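PDB 6JIG: GMP reductase, which probably catalyses the irreversible NADPH-dependent deamination of GMP to IMP, helping to balance adenine and guanine nucleotides. Local coordinates for residues T11-Q23 with A350-A363; P314-A326 with S424-C436. The protein carries 1 engineered substitution. One frame throughout, in Å; residues are numbered along the deposited sequence.

Contact 1 of 2, residues T11-Q23 with A350-A363. With 5GP (guanosine-5'-monophosphate), chain B.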
loop_
_atom_site.group_PDB
_atom_site.type_symbol
_atom_site.label_atom_id
_atom_site.label_comp_id
_atom_site.label_asym_id
_atom_site.label_seq_id
_atom_site.Cartn_x
_atom_site.Cartn_y
_atom_site.Cartn_z
ATOM N N THR A 11 -22.043 30.069 -7.605
ATOM C CA THR A 11 -20.983 29.236 -7.057
ATOM C C THR A 11 -20.750 29.603 -5.598
ATOM O O THR A 11 -20.578 30.780 -5.274
ATOM C CB THR A 11 -19.694 29.398 -7.866
ATOM O OG1 THR A 11 -19.890 28.797 -9.146
ATOM C CG2 THR A 11 -18.529 28.698 -7.170
ATOM N N GLY A 12 -20.750 28.603 -4.721
ATOM C CA GLY A 12 -20.447 28.818 -3.315
ATOM C C GLY A 12 -19.015 28.411 -3.016
ATOM O O GLY A 12 -18.483 27.483 -3.615
ATOM N N LEU A 13 -18.391 29.115 -2.079
ATOM C CA LEU A 13 -16.998 28.882 -1.729
ATOM C C LEU A 13 -16.895 28.341 -0.316
ATOM O O LEU A 13 -17.686 28.710 0.563
ATOM C CB LEU A 13 -16.186 30.176 -1.821
ATOM C CG LEU A 13 -16.282 30.892 -3.163
ATOM C CD1 LEU A 13 -15.528 32.208 -3.067
ATOM C CD2 LEU A 13 -15.726 30.020 -4.263
ATOM N N THR A 14 -15.905 27.486 -0.090
ATOM C CA THR A 14 -15.568 27.081 1.266
ATOM C C THR A 14 -14.195 27.635 1.643
ATOM O O THR A 14 -13.557 28.355 0.862
ATOM C CB THR A 14 -15.624 25.558 1.422
ATOM O OG1 THR A 14 -15.589 25.249 2.820
ATOM C CG2 THR A 14 -14.434 24.903 0.722
ATOM N N TYR A 15 -13.737 27.298 2.857
ATOM C CA TYR A 15 -12.486 27.877 3.355
ATOM C C TYR A 15 -11.322 27.547 2.433
ATOM O O TYR A 15 -10.500 28.419 2.127
ATOM C CB TYR A 15 -12.179 27.386 4.766
ATOM C CG TYR A 15 -13.251 27.773 5.759
ATOM C CD1 TYR A 15 -13.612 29.105 5.922
ATOM C CD2 TYR A 15 -13.914 26.813 6.512
ATOM C CE1 TYR A 15 -14.598 29.471 6.832
ATOM C CE2 TYR A 15 -14.913 27.178 7.436
ATOM C CZ TYR A 15 -15.239 28.508 7.578
ATOM O OH TYR A 15 -16.204 28.903 8.472
ATOM N N ASP A 16 -11.236 26.291 1.978
ATOM C CA ASP A 16 -10.140 25.892 1.096
ATOM C C ASP A 16 -10.185 26.558 -0.276
ATOM O O ASP A 16 -9.242 26.368 -1.062
ATOM C CB ASP A 16 -10.123 24.376 0.909
ATOM C CG ASP A 16 -9.437 23.661 2.043
ATOM O OD1 ASP A 16 -8.819 24.339 2.894
ATOM O OD2 ASP A 16 -9.520 22.417 2.091
ATOM N N ASP A 17 -11.234 27.317 -0.597
ATOM C CA ASP A 17 -11.279 28.021 -1.873
ATOM C C ASP A 17 -10.589 29.383 -1.847
ATOM O O ASP A 17 -10.407 29.980 -2.910
ATOM C CB ASP A 17 -12.728 28.236 -2.333
ATOM C CG ASP A 17 -13.392 26.947 -2.841
ATOM O OD1 ASP A 17 -12.810 26.276 -3.723
ATOM O OD2 ASP A 17 -14.498 26.606 -2.357
ATOM N N VAL A 18 -10.238 29.923 -0.678
ATOM C CA VAL A 18 -9.758 31.299 -0.625
ATOM C C VAL A 18 -8.526 31.418 0.267
ATOM O O VAL A 18 -8.228 30.552 1.093
ATOM C CB VAL A 18 -10.861 32.284 -0.145
ATOM C CG1 VAL A 18 -12.056 32.258 -1.106
ATOM C CG2 VAL A 18 -11.326 31.937 1.268
ATOM N N LEU A 19 -7.790 32.505 0.055
ATOM C CA LEU A 19 -6.767 32.969 0.989
ATOM C C LEU A 19 -7.073 34.400 1.373
ATOM O O LEU A 19 -7.719 35.123 0.615
ATOM C CB LEU A 19 -5.369 32.915 0.370
ATOM C CG LEU A 19 -4.897 31.538 -0.058
ATOM C CD1 LEU A 19 -3.649 31.727 -0.915
ATOM C CD2 LEU A 19 -4.595 30.683 1.167
ATOM N N ILE A 20 -6.607 34.802 2.559
ATOM C CA ILE A 20 -6.668 36.197 2.989
ATOM C C ILE A 20 -5.553 36.978 2.298
ATOM O O ILE A 20 -4.384 36.601 2.368
ATOM C CB ILE A 20 -6.544 36.302 4.511
ATOM C CG1 ILE A 20 -7.750 35.628 5.177
ATOM C CG2 ILE A 20 -6.394 37.774 4.952
ATOM C CD1 ILE A 20 -7.509 35.339 6.677
ATOM N N ILE A 21 -5.919 38.043 1.604
ATOM C CA ILE A 21 -4.923 38.848 0.894
ATOM C C ILE A 21 -4.168 39.687 1.916
ATOM O O ILE A 21 -4.809 40.402 2.707
ATOM C CB ILE A 21 -5.598 39.754 -0.139
ATOM C CG1 ILE A 21 -6.313 38.944 -1.225
ATOM C CG2 ILE A 21 -4.553 40.665 -0.797
ATOM C CD1 ILE A 21 -7.265 39.802 -2.056
ATOM N N PRO A 22 -2.837 39.649 1.939
ATOM C CA PRO A 22 -2.103 40.490 2.893
ATOM C C PRO A 22 -2.394 41.966 2.649
ATOM O O PRO A 22 -2.513 42.412 1.510
ATOM C CB PRO A 22 -0.635 40.142 2.622
ATOM C CG PRO A 22 -0.680 38.770 1.981
ATOM C CD PRO A 22 -1.940 38.784 1.151
ATOM N N GLN A 23 -2.522 42.715 3.744
ATOM C CA GLN A 23 -2.832 44.137 3.739
ATOM C C GLN A 23 -1.734 44.877 4.487
ATOM O O GLN A 23 -0.885 44.275 5.148
ATOM C CB GLN A 23 -4.183 44.435 4.414
ATOM C CG GLN A 23 -5.360 43.634 3.891
ATOM C CD GLN A 23 -5.709 44.007 2.459
ATOM O OE1 GLN A 23 -5.878 45.185 2.136
ATOM N NE2 GLN A 23 -5.828 42.999 1.594
ATOM N N ALA A 350 -19.661 30.738 13.270
ATOM C CA ALA A 350 -19.362 29.888 12.105
ATOM C C ALA A 350 -19.102 28.461 12.581
ATOM O O ALA A 350 -18.053 28.182 13.164
ATOM C CB ALA A 350 -18.165 30.436 11.333
ATOM N N ASP A 351 -20.047 27.547 12.318
ATOM C CA ASP A 351 -20.064 26.216 12.936
ATOM C C ASP A 351 -19.763 25.132 11.904
ATOM O O ASP A 351 -20.618 24.810 11.072
ATOM C CB ASP A 351 -21.427 25.964 13.591
ATOM C CG ASP A 351 -21.544 24.578 14.208
ATOM O OD1 ASP A 351 -20.499 23.961 14.507
ATOM O OD2 ASP A 351 -22.689 24.125 14.420
ATOM N N GLY A 352 -18.579 24.541 11.990
ATOM C CA GLY A 352 -18.321 23.336 11.224
ATOM C C GLY A 352 -17.329 23.556 10.086
ATOM O O GLY A 352 -17.270 24.625 9.466
ATOM N N GLY A 353 -16.559 22.509 9.788
ATOM C CA GLY A 353 -15.700 22.536 8.621
ATOM C C GLY A 353 -14.364 23.204 8.835
ATOM O O GLY A 353 -13.592 23.335 7.875
ATOM N N LEU A 354 -14.054 23.617 10.060
ATOM C CA LEU A 354 -12.783 24.271 10.349
ATOM C C LEU A 354 -11.749 23.211 10.684
ATOM O O LEU A 354 -12.025 22.295 11.463
ATOM C CB LEU A 354 -12.931 25.259 11.505
ATOM C CG LEU A 354 -13.933 26.361 11.155
ATOM C CD1 LEU A 354 -14.511 26.954 12.425
ATOM C CD2 LEU A 354 -13.256 27.433 10.367
ATOM N N ARG A 355 -10.573 23.318 10.063
ATOM C CA ARG A 355 -9.520 22.326 10.213
ATOM C C ARG A 355 -8.227 22.879 10.778
ATOM O O ARG A 355 -7.458 22.111 11.366
ATOM C CB ARG A 355 -9.218 21.660 8.856
ATOM C CG ARG A 355 -10.376 20.814 8.316
ATOM C CD ARG A 355 -10.226 20.590 6.810
ATOM N N THR A 356 -7.963 24.178 10.613
ATOM C CA THR A 356 -6.713 24.806 11.025
ATOM C C THR A 356 -7.029 26.178 11.585
ATOM O O THR A 356 -8.126 26.706 11.387
ATOM C CB THR A 356 -5.742 24.975 9.848
ATOM O OG1 THR A 356 -6.338 25.867 8.890
ATOM C CG2 THR A 356 -5.451 23.635 9.165
ATOM N N SER A 357 -6.049 26.767 12.282
ATOM C CA SER A 357 -6.210 28.147 12.718
ATOM C C SER A 357 -6.389 29.075 11.525
ATOM O O SER A 357 -7.103 30.081 11.628
ATOM C CB SER A 357 -5.016 28.592 13.576
ATOM O OG SER A 357 -3.774 28.437 12.898
ATOM N N GLY A 358 -5.784 28.734 10.377
ATOM C CA GLY A 358 -5.994 29.537 9.177
ATOM C C GLY A 358 -7.456 29.626 8.776
ATOM O O GLY A 358 -7.929 30.678 8.338
ATOM N N ASP A 359 -8.193 28.527 8.917
ATOM C CA ASP A 359 -9.626 28.557 8.624
ATOM C C ASP A 359 -10.377 29.474 9.584
ATOM O O ASP A 359 -11.358 30.131 9.199
ATOM C CB ASP A 359 -10.209 27.148 8.709
ATOM C CG ASP A 359 -9.605 26.197 7.704
ATOM O OD1 ASP A 359 -9.048 26.676 6.696
ATOM O OD2 ASP A 359 -9.700 24.967 7.929
ATOM N N ILE A 360 -9.942 29.522 10.835
ATOM C CA ILE A 360 -10.554 30.435 11.798
ATOM C C ILE A 360 -10.367 31.882 11.359
ATOM O O ILE A 360 -11.309 32.687 11.405
ATOM C CB ILE A 360 -9.975 30.178 13.203
ATOM C CG1 ILE A 360 -10.342 28.764 13.663
ATOM C CG2 ILE A 360 -10.488 31.244 14.190
ATOM C CD1 ILE A 360 -9.749 28.378 15.029
ATOM N N SER A 361 -9.149 32.244 10.923
ATOM C CA SER A 361 -8.943 33.591 10.390
ATOM C C SER A 361 -9.889 33.876 9.231
ATOM O O SER A 361 -10.434 34.980 9.122
ATOM C CB SER A 361 -7.494 33.789 9.931
ATOM O OG SER A 361 -6.542 33.461 10.941
ATOM N N LYS A 362 -10.076 32.905 8.334
ATOM C CA LYS A 362 -10.971 33.139 7.208
ATOM C C LYS A 362 -12.410 33.321 7.675
ATOM O O LYS A 362 -13.133 34.178 7.155
ATOM C CB LYS A 362 -10.882 31.976 6.210
ATOM C CG LYS A 362 -9.479 31.794 5.622
ATOM C CD LYS A 362 -9.399 30.538 4.701
ATOM C CE LYS A 362 -7.946 30.175 4.406
ATOM N NZ LYS A 362 -7.868 29.007 3.446
ATOM N N ALA A 363 -12.851 32.500 8.627
ATOM C CA ALA A 363 -14.227 32.608 9.106
ATOM C C ALA A 363 -14.489 33.984 9.720
ATOM O O ALA A 363 -15.501 34.628 9.420
ATOM C CB ALA A 363 -14.509 31.496 10.115
HETATM P P 5GP B . -16.374 20.040 12.977
HETATM O O1P 5GP B . -16.055 20.036 11.491
HETATM O O2P 5GP B . -16.190 18.689 13.639
HETATM O O3P 5GP B . -15.766 21.191 13.740
HETATM O "O5'" 5GP B . -17.934 20.379 12.969
HETATM C "C5'" 5GP B . -18.761 20.231 14.114
HETATM C "C4'" 5GP B . -20.186 20.637 13.800
HETATM O "O4'" 5GP B . -20.804 19.632 12.963
HETATM C "C3'" 5GP B . -21.138 20.732 14.986
HETATM O "O3'" 5GP B . -20.978 21.927 15.741
HETATM C "C2'" 5GP B . -22.521 20.576 14.328
HETATM O "O2'" 5GP B . -23.001 21.802 13.794
HETATM C "C1'" 5GP B . -22.208 19.669 13.135
HETATM N N9 5GP B . -22.677 18.293 13.333
HETATM C C8 5GP B . -22.400 17.475 14.360
HETATM N N7 5GP B . -23.018 16.287 14.126
HETATM C C5 5GP B . -23.653 16.385 12.932
HETATM C C6 5GP B . -24.425 15.514 12.175
HETATM O O6 5GP B . -24.629 14.355 12.591
HETATM N N1 5GP B . -24.937 15.933 11.006
HETATM C C2 5GP B . -24.719 17.175 10.551
HETATM N N2 5GP B . -25.244 17.566 9.368
HETATM N N3 5GP B . -23.959 18.046 11.257
HETATM C C4 5GP B . -23.431 17.656 12.441
HETATM O O HOH W 1 -17.356 27.140 10.273
#

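Contact 2 of 2, residues P314-A326 with S424-C436. Engineered in segment 314-326: Ala-318 (natural residue Cys). With K (potassium ion), chain D; 5GP (guanosine-5'-monophosphate), chain B.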
loop_
_atom_site.group_PDB
_atom_site.type_symbol
_atom_site.label_atom_id
_atom_site.label_comp_id
_atom_site.label_asym_id
_atom_site.label_seq_id
_atom_site.Cartn_x
_atom_site.Cartn_y
_atom_site.Cartn_z
ATOM N N PRO A 314 -21.212 21.214 6.713
ATOM C CA PRO A 314 -19.744 21.198 6.571
ATOM C C PRO A 314 -19.004 20.436 7.667
ATOM O O PRO A 314 -17.774 20.303 7.581
ATOM C CB PRO A 314 -19.385 22.689 6.615
ATOM C CG PRO A 314 -20.351 23.246 7.624
ATOM C CD PRO A 314 -21.652 22.431 7.432
ATOM N N GLY A 315 -19.706 19.937 8.689
ATOM C CA GLY A 315 -19.024 19.337 9.825
ATOM C C GLY A 315 -18.214 18.110 9.443
ATOM O O GLY A 315 -18.564 17.360 8.528
ATOM N N SER A 316 -17.108 17.910 10.171
ATOM C CA SER A 316 -16.205 16.786 9.918
ATOM C C SER A 316 -16.946 15.452 9.858
ATOM O O SER A 316 -16.661 14.614 8.993
ATOM C CB SER A 316 -15.130 16.732 11.005
ATOM O OG SER A 316 -15.705 16.462 12.273
ATOM N N ILE A 317 -17.886 15.230 10.777
ATOM C CA ILE A 317 -18.608 13.964 10.853
ATOM C C ILE A 317 -20.002 14.058 10.221
ATOM O O ILE A 317 -20.797 13.124 10.338
ATOM C CB ILE A 317 -18.670 13.447 12.307
ATOM C CG1 ILE A 317 -19.318 14.458 13.259
ATOM C CG2 ILE A 317 -17.266 13.223 12.849
ATOM C CD1 ILE A 317 -20.691 14.883 12.901
ATOM N N ALA A 318 -20.308 15.165 9.545
ATOM C CA ALA A 318 -21.631 15.430 8.991
ATOM C C ALA A 318 -21.748 14.899 7.566
ATOM O O ALA A 318 -20.833 15.067 6.757
ATOM C CB ALA A 318 -21.904 16.932 8.982
ATOM N N ILE A 319 -22.904 14.300 7.248
ATOM C CA ILE A 319 -23.150 13.780 5.902
ATOM C C ILE A 319 -24.561 14.127 5.438
ATOM O O ILE A 319 -25.123 13.454 4.561
ATOM C CB ILE A 319 -22.919 12.258 5.826
ATOM C CG1 ILE A 319 -23.774 11.527 6.859
ATOM C CG2 ILE A 319 -21.437 11.919 6.011
ATOM C CD1 ILE A 319 -23.737 10.023 6.712
ATOM N N THR A 320 -25.139 15.176 6.030
ATOM C CA THR A 320 -26.352 15.787 5.499
ATOM C C THR A 320 -26.272 16.013 3.992
ATOM O O THR A 320 -27.253 15.818 3.270
ATOM C CB THR A 320 -26.596 17.114 6.220
ATOM O OG1 THR A 320 -26.908 16.854 7.596
ATOM C CG2 THR A 320 -27.716 17.908 5.578
ATOM N N ARG A 321 -25.124 16.483 3.509
ATOM C CA ARG A 321 -24.987 16.735 2.087
ATOM C C ARG A 321 -25.037 15.435 1.286
ATOM O O ARG A 321 -25.443 15.452 0.121
ATOM C CB ARG A 321 -23.689 17.520 1.827
ATOM C CG ARG A 321 -23.681 18.884 2.541
ATOM C CD ARG A 321 -22.391 19.682 2.345
ATOM N NE ARG A 321 -22.395 20.944 3.088
ATOM C CZ ARG A 321 -21.439 21.865 2.997
ATOM N NH1 ARG A 321 -20.396 21.676 2.177
ATOM N NH2 ARG A 321 -21.525 22.972 3.719
ATOM N N LEU A 322 -24.664 14.303 1.894
ATOM C CA LEU A 322 -24.730 13.025 1.188
ATOM C C LEU A 322 -26.078 12.339 1.335
ATOM O O LEU A 322 -26.483 11.605 0.426
ATOM C CB LEU A 322 -23.638 12.072 1.683
ATOM C CG LEU A 322 -22.210 12.635 1.624
ATOM C CD1 LEU A 322 -21.202 11.593 2.073
ATOM C CD2 LEU A 322 -21.882 13.139 0.232
ATOM N N VAL A 323 -26.775 12.547 2.450
ATOM C CA VAL A 323 -28.054 11.878 2.679
ATOM C C VAL A 323 -29.214 12.683 2.107
ATOM O O VAL A 323 -30.071 12.147 1.399
ATOM C CB VAL A 323 -28.248 11.600 4.184
ATOM C CG1 VAL A 323 -29.656 11.111 4.445
ATOM C CG2 VAL A 323 -27.234 10.575 4.663
ATOM N N ALA A 324 -29.264 13.980 2.407
ATOM C CA ALA A 324 -30.321 14.851 1.892
ATOM C C ALA A 324 -29.923 15.609 0.632
ATOM O O ALA A 324 -30.805 16.026 -0.126
ATOM C CB ALA A 324 -30.735 15.867 2.967
ATOM N N GLY A 325 -28.629 15.815 0.404
ATOM C CA GLY A 325 -28.181 16.547 -0.765
ATOM C C GLY A 325 -28.148 18.049 -0.594
ATOM O O GLY A 325 -27.928 18.763 -1.583
ATOM N N ALA A 326 -28.344 18.545 0.632
ATOM C CA ALA A 326 -28.536 19.956 0.926
ATOM C C ALA A 326 -27.343 20.526 1.682
ATOM O O ALA A 326 -26.669 19.819 2.437
ATOM C CB ALA A 326 -29.798 20.179 1.775
ATOM N N SER A 424 -36.098 4.113 13.339
ATOM C CA SER A 424 -36.445 4.748 12.073
ATOM C C SER A 424 -35.465 5.868 11.727
ATOM O O SER A 424 -35.849 6.883 11.141
ATOM C CB SER A 424 -37.871 5.302 12.124
ATOM N N LEU A 425 -34.197 5.673 12.083
ATOM C CA LEU A 425 -33.172 6.701 11.920
ATOM C C LEU A 425 -32.527 6.573 10.543
ATOM O O LEU A 425 -31.885 5.562 10.238
ATOM C CB LEU A 425 -32.121 6.589 13.024
ATOM N N VAL A 426 -32.702 7.597 9.713
ATOM C CA VAL A 426 -31.911 7.761 8.494
ATOM C C VAL A 426 -30.724 8.639 8.880
ATOM O O VAL A 426 -30.868 9.869 8.965
ATOM C CB VAL A 426 -32.745 8.369 7.353
ATOM C CG1 VAL A 426 -31.930 8.465 6.059
ATOM C CG2 VAL A 426 -34.011 7.537 7.124
ATOM N N PRO A 427 -29.555 8.057 9.147
ATOM C CA PRO A 427 -28.469 8.832 9.762
ATOM C C PRO A 427 -27.940 9.912 8.829
ATOM O O PRO A 427 -27.896 9.740 7.608
ATOM C CB PRO A 427 -27.399 7.771 10.054
ATOM C CG PRO A 427 -27.651 6.700 9.039
ATOM C CD PRO A 427 -29.146 6.674 8.840
ATOM N N GLU A 428 -27.558 11.049 9.421
ATOM C CA GLU A 428 -26.892 12.134 8.703
ATOM C C GLU A 428 -25.573 12.517 9.370
ATOM O O GLU A 428 -25.058 13.622 9.146
ATOM C CB GLU A 428 -27.821 13.349 8.573
ATOM C CG GLU A 428 -29.208 12.999 8.029
ATOM C CD GLU A 428 -29.887 14.150 7.283
ATOM O OE1 GLU A 428 -29.298 15.250 7.207
ATOM O OE2 GLU A 428 -31.016 13.950 6.773
ATOM N N GLY A 429 -25.019 11.611 10.182
ATOM C CA GLY A 429 -23.670 11.748 10.692
ATOM C C GLY A 429 -23.022 10.382 10.813
ATOM O O GLY A 429 -23.690 9.343 10.764
ATOM N N VAL A 430 -21.699 10.391 10.965
ATOM C CA VAL A 430 -20.919 9.161 11.015
ATOM C C VAL A 430 -20.151 9.104 12.333
ATOM O O VAL A 430 -20.109 10.067 13.099
ATOM C CB VAL A 430 -19.951 9.029 9.820
ATOM C CG1 VAL A 430 -20.719 9.021 8.509
ATOM C CG2 VAL A 430 -18.911 10.147 9.844
ATOM N N GLU A 431 -19.541 7.947 12.585
ATOM C CA GLU A 431 -18.637 7.749 13.708
ATOM C C GLU A 431 -17.217 7.500 13.205
ATOM O O GLU A 431 -17.007 6.950 12.118
ATOM C CB GLU A 431 -19.094 6.578 14.586
ATOM N N GLY A 432 -16.243 7.916 14.010
ATOM C CA GLY A 432 -14.844 7.714 13.687
ATOM C C GLY A 432 -13.987 7.934 14.915
ATOM O O GLY A 432 -14.484 8.199 16.013
ATOM N N SER A 433 -12.677 7.813 14.717
ATOM C CA SER A 433 -11.707 8.030 15.779
ATOM C C SER A 433 -10.810 9.208 15.425
ATOM O O SER A 433 -10.583 9.505 14.247
ATOM C CB SER A 433 -10.848 6.777 16.026
ATOM O OG SER A 433 -10.179 6.368 14.846
ATOM N N VAL A 434 -10.317 9.888 16.458
ATOM C CA VAL A 434 -9.305 10.926 16.312
ATOM C C VAL A 434 -8.157 10.596 17.257
ATOM O O VAL A 434 -8.365 10.046 18.344
ATOM C CB VAL A 434 -9.863 12.341 16.601
ATOM N N ALA A 435 -6.938 10.920 16.829
ATOM C CA ALA A 435 -5.774 10.734 17.684
ATOM C C ALA A 435 -5.891 11.592 18.939
ATOM O O ALA A 435 -6.369 12.727 18.886
ATOM C CB ALA A 435 -4.494 11.092 16.923
ATOM N N CYS A 436 -5.459 11.035 20.073
ATOM C CA CYS A 436 -5.484 11.771 21.336
ATOM C C CYS A 436 -4.556 12.973 21.279
ATOM O O CYS A 436 -3.372 12.843 20.947
ATOM C CB CYS A 436 -5.074 10.852 22.485
ATOM S SG CYS A 436 -6.362 9.733 22.972
HETATM K K K D . -19.277 17.131 5.962
HETATM P P 5GP B . -16.374 20.040 12.977
HETATM O O1P 5GP B . -16.055 20.036 11.491
HETATM O O2P 5GP B . -16.190 18.689 13.639
HETATM O O3P 5GP B . -15.766 21.191 13.740
HETATM O "O5'" 5GP B . -17.934 20.379 12.969
HETATM C "C5'" 5GP B . -18.761 20.231 14.114
HETATM C "C4'" 5GP B . -20.186 20.637 13.800
HETATM O "O4'" 5GP B . -20.804 19.632 12.963
HETATM C "C3'" 5GP B . -21.138 20.732 14.986
HETATM O "O3'" 5GP B . -20.978 21.927 15.741
HETATM C "C2'" 5GP B . -22.521 20.576 14.328
HETATM O "O2'" 5GP B . -23.001 21.802 13.794
HETATM C "C1'" 5GP B . -22.208 19.669 13.135
HETATM N N9 5GP B . -22.677 18.293 13.333
HETATM C C8 5GP B . -22.400 17.475 14.360
HETATM N N7 5GP B . -23.018 16.287 14.126
HETATM C C5 5GP B . -23.653 16.385 12.932
HETATM C C6 5GP B . -24.425 15.514 12.175
HETATM O O6 5GP B . -24.629 14.355 12.591
HETATM N N1 5GP B . -24.937 15.933 11.006
HETATM C C2 5GP B . -24.719 17.175 10.551
HETATM N N2 5GP B . -25.244 17.566 9.368
HETATM N N3 5GP B . -23.959 18.046 11.257
HETATM C C4 5GP B . -23.431 17.656 12.441
#

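Contact 1 of 2, residues T11-Q23 with A350-A363
In the TIM barrel of this IMPDH/GMPR-family enzyme, the barrel strand ending at Asp-351, the glycine loop after it and helix 357-365 form a beta-alpha unit; segment 11-23 packs against this unit, and its Tyr-15 and Lys-362 of the helix slide past each other in opposite directions. Lys-362, its chain extended beyond CG, brings NZ to two backbone oxygens: 2.8 Å to Val-18 O, nearly in line with that carbonyl, and 3.0 Å to Tyr-15 O, from above the carbonyl plane. Val-18 N reaches Tyr-15 O from the other face, so this oxygen takes two donors and the ammonium ties down the 3-10 turn 15-17. The Tyr-15 ring has Asp-359 O over one face, near the rim; Leu-354 CD2 comes obliquely to CE2, at 3.4 Å, while Ala-363 CB lies 3.5 Å from OH. In the ring plane, a water 2.8 Å from Tyr-15 OH donates to Gly-352 O, linking the hydroxyl to the glycine loop that binds the phosphate, where Gly-353 N gives O1P of GMP a 3.0 Å hydrogen bond. Further along, Ile-20 CD1 rests on Ser-361 CB. A capping box of Thr-356 and Asp-359 starts the helix. Helix 330-344 also packs on Tyr-15 and Val-18, strand 370-373 backs Leu-354 and Ala-363, and strand 18-20 pairs antiparallel with strand 472-475.

Contact 2 of 2, residues P314-A326 with S424-C436
A single backbone bridge joins Ala-318 to Gly-429: Val-430 N donates to Ile-317 O at 2.9 Å, in the carbonyl plane, and Ile-319 N donates to Glu-428 O, from above the plane of that carbonyl. Gly-429 CA also makes a CA-H...O contact with Ile-317 O. Glu-428 O serves the ligand too, accepting from N1 of GMP at 3.0 Å. The extended side chain of Glu-428 crosses that of Thr-320 at a slant, and Thr-320 OG1 donates to the anti lone pair of Glu-428 OE1 at 2.9 Å and accepts from N2 of the guanine in a very short, hence uncertain, contact. This hydroxyl thus stands between carboxylate and base. Glu-428 OE2 has its strongest polar partner in Ser-453 of a neighbouring subunit. Beside this polar group, Ile-319 CD1 meets Val-430 CG1 at 3.7 Å. With CG1 set between its own backbone N and carbonyl carbon (chi1 56°), Ile-319 lays that atom over the carbonyl of Glu-428. Val-323 directs CG1 to Val-426 CG1 and CG2 to Pro-427 O, a buried oxygen with no polar partner in the model. On the ligand side, Ile-317 CD1 touches the purine, and the CB of Ala-318, an engineered replacement of cysteine, stands 3.2 Å from C2 of GMP. Ser-316 grips the phosphate through N and OG, while Gly-315 O and Ala-318 O each lie 2.7 Å from the potassium ion, in a site completed by Gly-313 and by carbonyls of a neighbouring subunit. Such a loop, bearing the predicted thioimidate-forming cysteine position, wrapped round a potassium ion and carrying base-contacting residues, is the catalytic loop of the IMPDH/GMPR family.

Contacts 1 and 2 hold different elements of the same barrel domain but share one GMP: contact 1 meets its ribose hydroxyls through Asp-351 and its phosphate through Gly-353, contact 2 its guanine and the phosphate again. They touch where Pro-314 packs on Asp-351, Gly-352 and Gly-353, though their centres lie about 21 Å apart. Contact 1 is largely buried and combines an aromatic ring with a lysine whose ammonium is hydrogen-bonded to two backbone carbonyls, away from the nucleotide. Contact 2, only partly buried, relies on a backbone bridge, a threonine-glutamate pair and a metal, directly at the ligand. Both also meet the same neighbouring subunit, which in contact 2 supplies carbonyls to the potassium site.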